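Local structure of pirin-like protein YHAK (Escherichia coli, 2VEC) at residues T136-W141 with Q207-K212; L88-D93 with P246-L251; Q163-I166 with G171-G174. The protein has no quercetin 2,3-dioxygenase activity and, as a cytoplasmic bicupin of the pirin family, is thought to be redox sensitive. One frame throughout, in Å; residues are numbered along the deposited sequence. Where two conformers were deposited one is given.

Contact 1. Residues T136-W141 with Q207-K212; sequences TRMQLW and QSIHGK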
loop_
_atom_site.group_PDB
_atom_site.type_symbol
_atom_site.label_atom_id
_atom_site.label_comp_id
_atom_site.label_asym_id
_atom_site.label_seq_id
_atom_site.Cartn_x
_atom_site.Cartn_y
_atom_site.Cartn_z
ATOM N N THR A 136 7.715 5.863 10.324
ATOM C CA THR A 136 7.264 6.177 8.968
ATOM C C THR A 136 6.448 5.007 8.415
ATOM O O THR A 136 6.861 3.859 8.497
ATOM C CB THR A 136 8.427 6.413 7.984
ATOM O OG1 THR A 136 9.321 7.404 8.497
ATOM C CG2 THR A 136 7.880 6.883 6.579
ATOM N N ARG A 137 5.282 5.287 7.872
ATOM C CA ARG A 137 4.489 4.191 7.368
ATOM C C ARG A 137 3.615 4.643 6.222
ATOM O O ARG A 137 3.187 5.795 6.192
ATOM C CB ARG A 137 3.664 3.540 8.466
ATOM C CG ARG A 137 2.652 4.419 9.140
ATOM C CD ARG A 137 1.283 4.126 8.596
ATOM N NE ARG A 137 0.343 5.075 9.205
ATOM C CZ ARG A 137 -0.103 6.169 8.605
ATOM N NH1 ARG A 137 0.286 6.452 7.369
ATOM N NH2 ARG A 137 -0.958 6.958 9.241
ATOM N N MET A 138 3.380 3.737 5.287
ATOM C CA MET A 138 2.529 4.027 4.136
ATOM C C MET A 138 1.210 3.335 4.445
ATOM O O MET A 138 1.188 2.312 5.138
ATOM C CB MET A 138 3.171 3.488 2.880
ATOM C CG MET A 138 2.268 3.545 1.646
ATOM S SD MET A 138 3.220 3.374 0.124
ATOM C CE MET A 138 4.134 4.932 0.062
ATOM N N GLN A 139 0.116 3.941 4.018
ATOM C CA GLN A 139 -1.222 3.456 4.403
ATOM C C GLN A 139 -2.075 3.544 3.187
ATOM O O GLN A 139 -2.023 4.567 2.476
ATOM C CB GLN A 139 -1.772 4.324 5.547
ATOM C CG GLN A 139 -3.201 3.962 5.943
ATOM C CD GLN A 139 -3.692 4.756 7.113
ATOM O OE1 GLN A 139 -4.358 5.767 6.935
ATOM N NE2 GLN A 139 -3.357 4.320 8.321
ATOM N N LEU A 140 -2.823 2.469 2.906
ATOM C CA LEU A 140 -3.789 2.418 1.823
ATOM C C LEU A 140 -5.180 2.271 2.451
ATOM O O LEU A 140 -5.305 1.565 3.464
ATOM C CB LEU A 140 -3.518 1.147 0.975
ATOM C CG LEU A 140 -2.394 1.085 -0.069
ATOM C CD1 LEU A 140 -1.023 1.483 0.460
ATOM C CD2 LEU A 140 -2.338 -0.343 -0.645
ATOM N N TRP A 141 -6.210 2.926 1.902
ATOM C CA TRP A 141 -7.603 2.621 2.272
ATOM C C TRP A 141 -8.294 2.026 1.041
ATOM O O TRP A 141 -8.212 2.631 -0.046
ATOM C CB TRP A 141 -8.407 3.882 2.646
ATOM C CG TRP A 141 -7.933 4.717 3.815
ATOM C CD1 TRP A 141 -6.727 4.638 4.501
ATOM C CD2 TRP A 141 -8.635 5.808 4.375
ATOM N NE1 TRP A 141 -6.674 5.617 5.465
ATOM C CE2 TRP A 141 -7.841 6.342 5.416
ATOM C CE3 TRP A 141 -9.891 6.393 4.109
ATOM C CZ2 TRP A 141 -8.252 7.443 6.170
ATOM C CZ3 TRP A 141 -10.295 7.493 4.887
ATOM C CH2 TRP A 141 -9.493 7.990 5.894
ATOM N N GLN A 207 2.857 2.811 -7.420
ATOM C CA GLN A 207 3.304 3.790 -6.434
ATOM C C GLN A 207 4.793 3.649 -6.209
ATOM O O GLN A 207 5.274 2.551 -5.939
ATOM C CB GLN A 207 2.529 3.649 -5.095
ATOM C CG GLN A 207 3.010 4.651 -4.013
ATOM C CD GLN A 207 2.731 6.096 -4.443
ATOM O OE1 GLN A 207 1.658 6.373 -4.984
ATOM N NE2 GLN A 207 3.670 6.998 -4.218
ATOM N N SER A 208 5.526 4.754 -6.316
ATOM C CA SER A 208 6.910 4.760 -5.897
ATOM C C SER A 208 6.939 4.929 -4.367
ATOM O O SER A 208 6.407 5.951 -3.840
ATOM C CB SER A 208 7.650 5.915 -6.588
ATOM O OG SER A 208 8.855 6.231 -5.855
ATOM N N ILE A 209 7.532 3.957 -3.662
ATOM C CA ILE A 209 7.806 4.146 -2.234
ATOM C C ILE A 209 9.140 4.889 -2.113
ATOM O O ILE A 209 9.249 5.919 -1.404
ATOM C CB ILE A 209 7.841 2.812 -1.467
ATOM C CG1 ILE A 209 6.436 2.142 -1.468
ATOM C CG2 ILE A 209 8.305 3.035 0.003
ATOM C CD1 ILE A 209 6.524 0.624 -1.005
ATOM N N HIS A 210 10.145 4.342 -2.803
ATOM C CA HIS A 210 11.358 5.107 -3.041
ATOM C C HIS A 210 12.027 4.684 -4.327
ATOM O O HIS A 210 11.914 3.568 -4.809
ATOM C CB HIS A 210 12.316 5.130 -1.855
ATOM C CG HIS A 210 13.063 3.853 -1.638
ATOM N ND1 HIS A 210 14.184 3.512 -2.364
ATOM C CD2 HIS A 210 12.867 2.853 -0.753
ATOM C CE1 HIS A 210 14.644 2.349 -1.939
ATOM N NE2 HIS A 210 13.871 1.934 -0.955
ATOM N N GLY A 211 12.578 5.700 -4.979
ATOM C CA GLY A 211 13.185 5.544 -6.310
ATOM C C GLY A 211 12.244 5.770 -7.483
ATOM O O GLY A 211 11.040 6.007 -7.332
ATOM N N LYS A 212 12.820 5.729 -8.675
ATOM C CA LYS A 212 12.089 6.059 -9.889
ATOM C C LYS A 212 12.051 4.820 -10.784
ATOM O O LYS A 212 12.914 3.945 -10.680
ATOM C CB LYS A 212 12.746 7.240 -10.594
ATOM C CG LYS A 212 14.196 7.066 -10.853
ATOM C CD LYS A 212 14.813 8.350 -11.471
ATOM C CE LYS A 212 16.323 8.354 -11.299
ATOM N NZ LYS A 212 16.943 9.297 -12.304
#

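Contact 2. Residues L88-D93 with P246-L251; sequences LNVILD and PLRALL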
loop_
_atom_site.group_PDB
_atom_site.type_symbol
_atom_site.label_atom_id
_atom_site.label_comp_id
_atom_site.label_asym_id
_atom_site.label_seq_id
_atom_site.Cartn_x
_atom_site.Cartn_y
_atom_site.Cartn_z
ATOM N N LEU A 88 -4.658 -0.729 5.139
ATOM C CA LEU A 88 -3.457 -1.547 5.069
ATOM C C LEU A 88 -2.254 -0.667 5.277
ATOM O O LEU A 88 -2.050 0.287 4.511
ATOM C CB LEU A 88 -3.398 -2.237 3.705
ATOM C CG LEU A 88 -2.463 -3.448 3.521
ATOM C CD1 LEU A 88 -2.976 -4.347 2.392
ATOM C CD2 LEU A 88 -1.023 -2.968 3.239
ATOM N N ASN A 89 -1.458 -0.979 6.308
ATOM C CA ASN A 89 -0.283 -0.218 6.664
ATOM C C ASN A 89 0.976 -1.002 6.318
ATOM O O ASN A 89 1.070 -2.219 6.585
ATOM C CB ASN A 89 -0.266 0.110 8.190
ATOM C CG ASN A 89 -1.424 1.045 8.603
ATOM O OD1 ASN A 89 -1.875 1.870 7.813
ATOM N ND2 ASN A 89 -1.962 0.845 9.784
ATOM N N VAL A 90 1.943 -0.314 5.742
ATOM C CA VAL A 90 3.214 -0.898 5.459
ATOM C C VAL A 90 4.169 -0.047 6.275
ATOM O O VAL A 90 4.321 1.153 6.025
ATOM C CB VAL A 90 3.539 -0.803 3.958
ATOM C CG1 VAL A 90 4.972 -1.334 3.649
ATOM C CG2 VAL A 90 2.450 -1.532 3.138
ATOM N N ILE A 91 4.721 -0.651 7.311
ATOM C CA ILE A 91 5.702 0.047 8.149
ATOM C C ILE A 91 7.040 0.118 7.436
ATOM O O ILE A 91 7.658 -0.901 7.153
ATOM C CB ILE A 91 5.911 -0.611 9.504
ATOM C CG1 ILE A 91 4.565 -0.975 10.162
ATOM C CG2 ILE A 91 6.712 0.351 10.421
ATOM C CD1 ILE A 91 3.619 0.209 10.358
ATOM N N LEU A 92 7.486 1.341 7.193
ATOM C CA LEU A 92 8.753 1.624 6.528
ATOM C C LEU A 92 9.901 1.864 7.492
ATOM O O LEU A 92 11.043 1.550 7.161
ATOM C CB LEU A 92 8.594 2.851 5.611
ATOM C CG LEU A 92 7.509 2.605 4.550
ATOM C CD1 LEU A 92 7.243 3.920 3.783
ATOM C CD2 LEU A 92 7.922 1.484 3.572
ATOM N N ASP A 93 9.629 2.454 8.655
ATOM C CA ASP A 93 10.709 2.725 9.613
ATOM C C ASP A 93 10.057 2.816 10.947
ATOM O O ASP A 93 8.967 3.363 11.060
ATOM C CB ASP A 93 11.500 4.039 9.281
ATOM C CG ASP A 93 12.703 4.298 10.210
ATOM O OD1 ASP A 93 13.558 3.394 10.464
ATOM O OD2 ASP A 93 12.844 5.486 10.619
ATOM N N PRO A 246 17.673 2.356 -7.532
ATOM C CA PRO A 246 17.186 1.373 -6.541
ATOM C C PRO A 246 15.747 1.696 -6.154
ATOM O O PRO A 246 15.433 2.861 -5.938
ATOM C CB PRO A 246 18.141 1.561 -5.362
ATOM C CG PRO A 246 19.429 2.087 -5.999
ATOM C CD PRO A 246 18.948 2.990 -7.121
ATOM N N LEU A 247 14.868 0.694 -6.104
ATOM C CA LEU A 247 13.438 0.962 -6.108
ATOM C C LEU A 247 12.699 0.160 -5.031
ATOM O O LEU A 247 13.014 -1.007 -4.810
ATOM C CB LEU A 247 12.884 0.559 -7.473
ATOM C CG LEU A 247 11.376 0.630 -7.682
ATOM C CD1 LEU A 247 10.959 2.091 -7.798
ATOM C CD2 LEU A 247 10.971 -0.200 -8.902
ATOM N N ARG A 248 11.729 0.790 -4.363
ATOM C CA ARG A 248 10.682 0.038 -3.683
ATOM C C ARG A 248 9.392 0.628 -4.225
ATOM O O ARG A 248 9.261 1.869 -4.306
ATOM C CB ARG A 248 10.741 0.181 -2.179
ATOM C CG ARG A 248 11.819 -0.692 -1.526
ATOM C CD ARG A 248 11.699 -0.600 -0.018
ATOM N NE ARG A 248 10.435 -1.105 0.520
ATOM C CZ ARG A 248 10.205 -1.169 1.830
ATOM N NH1 ARG A 248 11.181 -0.770 2.670
ATOM N NH2 ARG A 248 9.046 -1.622 2.283
ATOM N N ALA A 249 8.454 -0.239 -4.608
ATOM C CA ALA A 249 7.217 0.223 -5.197
ATOM C C ALA A 249 6.062 -0.705 -4.847
ATOM O O ALA A 249 6.277 -1.842 -4.382
ATOM C CB ALA A 249 7.372 0.288 -6.738
ATOM N N LEU A 250 4.857 -0.263 -5.164
ATOM C CA LEU A 250 3.687 -1.123 -5.058
ATOM C C LEU A 250 3.027 -1.161 -6.421
ATOM O O LEU A 250 3.065 -0.159 -7.164
ATOM C CB LEU A 250 2.654 -0.499 -4.104
ATOM C CG LEU A 250 3.041 -0.350 -2.633
ATOM C CD1 LEU A 250 1.903 0.319 -1.826
ATOM C CD2 LEU A 250 3.455 -1.685 -1.982
ATOM N N LEU A 251 2.420 -2.302 -6.748
ATOM C CA LEU A 251 1.528 -2.355 -7.891
ATOM C C LEU A 251 0.243 -2.921 -7.325
ATOM O O LEU A 251 0.245 -4.005 -6.681
ATOM C CB LEU A 251 2.043 -3.264 -9.012
ATOM C CG LEU A 251 1.163 -3.262 -10.297
ATOM C CD1 LEU A 251 1.995 -3.545 -11.552
ATOM C CD2 LEU A 251 0.066 -4.352 -10.161
HETATM O O HOH W 1 8.889 -2.100 5.030
HETATM O O HOH W 2 11.348 -0.912 5.675
#

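Contact 3. Residues Q163-I166 with G171-G174; sequences QQLI and GAMG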
loop_
_atom_site.group_PDB
_atom_site.type_symbol
_atom_site.label_atom_id
_atom_site.label_comp_id
_atom_site.label_asym_id
_atom_site.label_seq_id
_atom_site.Cartn_x
_atom_site.Cartn_y
_atom_site.Cartn_z
ATOM N N GLN A 163 9.666 -9.348 -6.349
ATOM C CA GLN A 163 8.237 -9.042 -6.209
ATOM C C GLN A 163 7.584 -10.008 -5.261
ATOM O O GLN A 163 7.951 -11.192 -5.237
ATOM C CB GLN A 163 7.497 -9.085 -7.553
ATOM C CG GLN A 163 7.619 -10.433 -8.342
ATOM C CD GLN A 163 6.601 -10.439 -9.476
ATOM O OE1 GLN A 163 5.373 -10.471 -9.226
ATOM N NE2 GLN A 163 7.086 -10.366 -10.711
ATOM N N GLN A 164 6.656 -9.526 -4.445
ATOM C CA GLN A 164 5.900 -10.402 -3.546
ATOM C C GLN A 164 4.438 -10.021 -3.630
ATOM O O GLN A 164 4.113 -8.851 -3.650
ATOM C CB GLN A 164 6.406 -10.269 -2.101
ATOM C CG GLN A 164 5.686 -11.196 -1.118
ATOM C CD GLN A 164 6.161 -11.039 0.325
ATOM O OE1 GLN A 164 6.831 -10.078 0.679
ATOM N NE2 GLN A 164 5.773 -11.991 1.173
ATOM N N LEU A 165 3.557 -11.012 -3.693
ATOM C CA LEU A 165 2.129 -10.751 -3.559
ATOM C C LEU A 165 1.864 -10.636 -2.061
ATOM O O LEU A 165 2.077 -11.603 -1.308
ATOM C CB LEU A 165 1.352 -11.924 -4.186
ATOM C CG LEU A 165 -0.158 -11.892 -3.989
ATOM C CD1 LEU A 165 -0.780 -10.737 -4.842
ATOM C CD2 LEU A 165 -0.740 -13.223 -4.362
ATOM N N ILE A 166 1.470 -9.448 -1.594
ATOM C CA ILE A 166 1.359 -9.244 -0.158
ATOM C C ILE A 166 -0.101 -9.186 0.282
ATOM O O ILE A 166 -0.395 -9.228 1.485
ATOM C CB ILE A 166 2.185 -8.021 0.332
ATOM C CG1 ILE A 166 1.629 -6.686 -0.240
ATOM C CG2 ILE A 166 3.696 -8.231 0.026
ATOM C CD1 ILE A 166 2.153 -5.403 0.507
ATOM N N GLY A 171 -5.802 -14.808 -0.049
ATOM C CA GLY A 171 -4.553 -14.969 0.691
ATOM C C GLY A 171 -3.623 -15.964 0.009
ATOM O O GLY A 171 -2.866 -16.663 0.680
ATOM N N ALA A 172 -3.691 -16.036 -1.320
ATOM C CA ALA A 172 -2.860 -16.941 -2.108
ATOM C C ALA A 172 -1.383 -16.714 -1.828
ATOM O O ALA A 172 -0.955 -15.578 -1.580
ATOM C CB ALA A 172 -3.132 -16.737 -3.614
ATOM N N MET A 173 -0.597 -17.790 -1.864
ATOM C CA MET A 173 0.846 -17.671 -1.745
ATOM C C MET A 173 1.257 -17.002 -0.432
ATOM O O MET A 173 2.257 -16.290 -0.379
ATOM C CB MET A 173 1.434 -16.940 -2.969
ATOM C CG MET A 173 1.487 -17.810 -4.263
ATOM S SD MET A 173 1.996 -16.813 -5.691
ATOM C CE MET A 173 0.423 -16.406 -6.508
ATOM N N GLY A 174 0.468 -17.233 0.621
ATOM C CA GLY A 174 0.773 -16.721 1.964
ATOM C C GLY A 174 0.647 -15.201 2.058
ATOM O O GLY A 174 1.455 -14.529 2.705
HETATM O O HOH W 3 3.134 -13.931 -1.110
#

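Contact 1. Residues T136-W141 with Q207-K212
The flat amide of Gln207 lies beyond Gln207 CG, which Met138 CE approaches to 4.2 Å at the seam between the two cupins of this bicupin. Gln207 NE2 donates to Ser208 O (3.0 Å), which lies 19° out of the amide plane, and also bonds Gly228 O, while Gln207 OE1 bonds Tyr205 OH. On the other segment, Gln139 lays NE2 over one face of the Arg137 guanidinium, offset toward the rim, and puts CG in plane at the edge of the Trp141 ring. Trp141 NE1 donates to Gln139 OE1 (2.7 Å), only 2° out of the indole plane. Strand 135-143 belongs to the N-terminal cupin and strand 203-208 to the C-terminal one, and Met138 reaches between them. Met138 CG is anti to the backbone N (chi1 171°), which carries Met138 SD to 3.8 Å from Ile209 CG1; the bend at chi3 turns CE back beside the same carbon, the two side chains meeting at a slant. This seam is buried and apolar, with no hydrogen bond across it. Ile209 and His210 both face Arg248, a classic beta bulge that turns the chain out of strand 203-208. Across this corner Ser208 OG bonds Gly211 O at 2.6 Å, in the carbonyl plane.

Contact 2. Residues L88-D93 with P246-L251
Van der Waals contact sets methyls of Leu92 and Val90 against the Arg248 guanidinium, each in a different way. Leu92 CD2 lies over one face of the group, 3.5 Å from Arg248 NH2 and 3.9 Å from Arg248 CZ; the two side chains run antiparallel alongside each other. Val90 CG1 comes in obliquely and more loosely, 4.3 Å from Arg248 NH2. In the arginine chain the bend at chi3 (63°) turns the head toward Leu92 and the carbonyls behind it. Water-mediated bonds form the second kind of link, there being no direct hydrogen bond between the segments. One water accepts from Arg248 NH2 at 2.8 Å and donates to Ile91 O; another accepts from Arg248 NH1 and donates to Leu92 O at 2.9 Å. Both waters sit at the guanidinium edge, in its plane. Leu92 and Asp93, both facing Thr136, make a classic beta bulge, which is consistent with the Ile91 and Leu92 carbonyls pointing to the same side, so that two successive oxygens serve one group. The bulge ends a strand of the N-terminal cupin; Arg248 comes from a strand of the C-terminal cupin, and the contact spans the two halves of the bicupin. Direct hydrogen bonding fixes the remaining nitrogen, Arg248 NE bonding His186 NE2 of strand 183-189.

Contact 3. Residues Q163-I166 with G171-G174
Leu165 meets the loop 171-174 through a single methyl, CD2, while Gly171 starts the loop without touching it. Gly171 has positive phi, and Gly171 O receives a weak bond from Gly174 N at 3.4 Å, closing a turn whose central residues, Ala172 and Met173, have angles close to type II. Ala172 comes next and gives Leu165 CD2 two surfaces: Ala172 O at 3.7 Å and Ala172 CB at 4.3 Å. The same O bonds Ser175 OG, so the methyl rests beside an oxygen already engaged. Met173 follows with left-handed backbone angles (59/33), unusual for a residue with a side chain, and reaches out from an exposed position. With the chain bent at chi3, Met173 CE lies 4.0 Å from Leu165 CD2, the two side chains lying nearly perpendicular. This is the periphery of the C-terminal cupin domain, where the loop joins strand 163-168 to the short outermost strand 176-177; the two strands run parallel, and Ile166 and Leu176 share backbone hydrogen bonding. Leu165 also rests on Trp183 and His185 of the neighbouring strand 183-189. Polar linkage to Met173, just ahead of Gly174, runs through one water, which donates to both main-chain oxygens, Leu165 O and Met173 O, each at 2.6 Å.

Overall arrangement
Contacts 1 and 2 lie side by side at the seam between the two cupins, their centres 5 Å apart. Their strands pair within each sheet: Met138 O lies 2.8 Å from Val90 N on the N-terminal side, and Ile209 N lies 2.8 Å from Arg248 O on the C-terminal side, both probable hydrogen bonds. Contact 3 shares the C-terminal sheet but sits farther out, its centre about 14 Å from that of contact 2 and about 18 Å from that of contact 1, touching neither. Along the chain, contact 3 nests inside the loop closed by contact 1, itself nested inside that of contact 2. Gly228, which bonds contact 1, directly follows Cys227 of the Cys33-Cys227 disulfide.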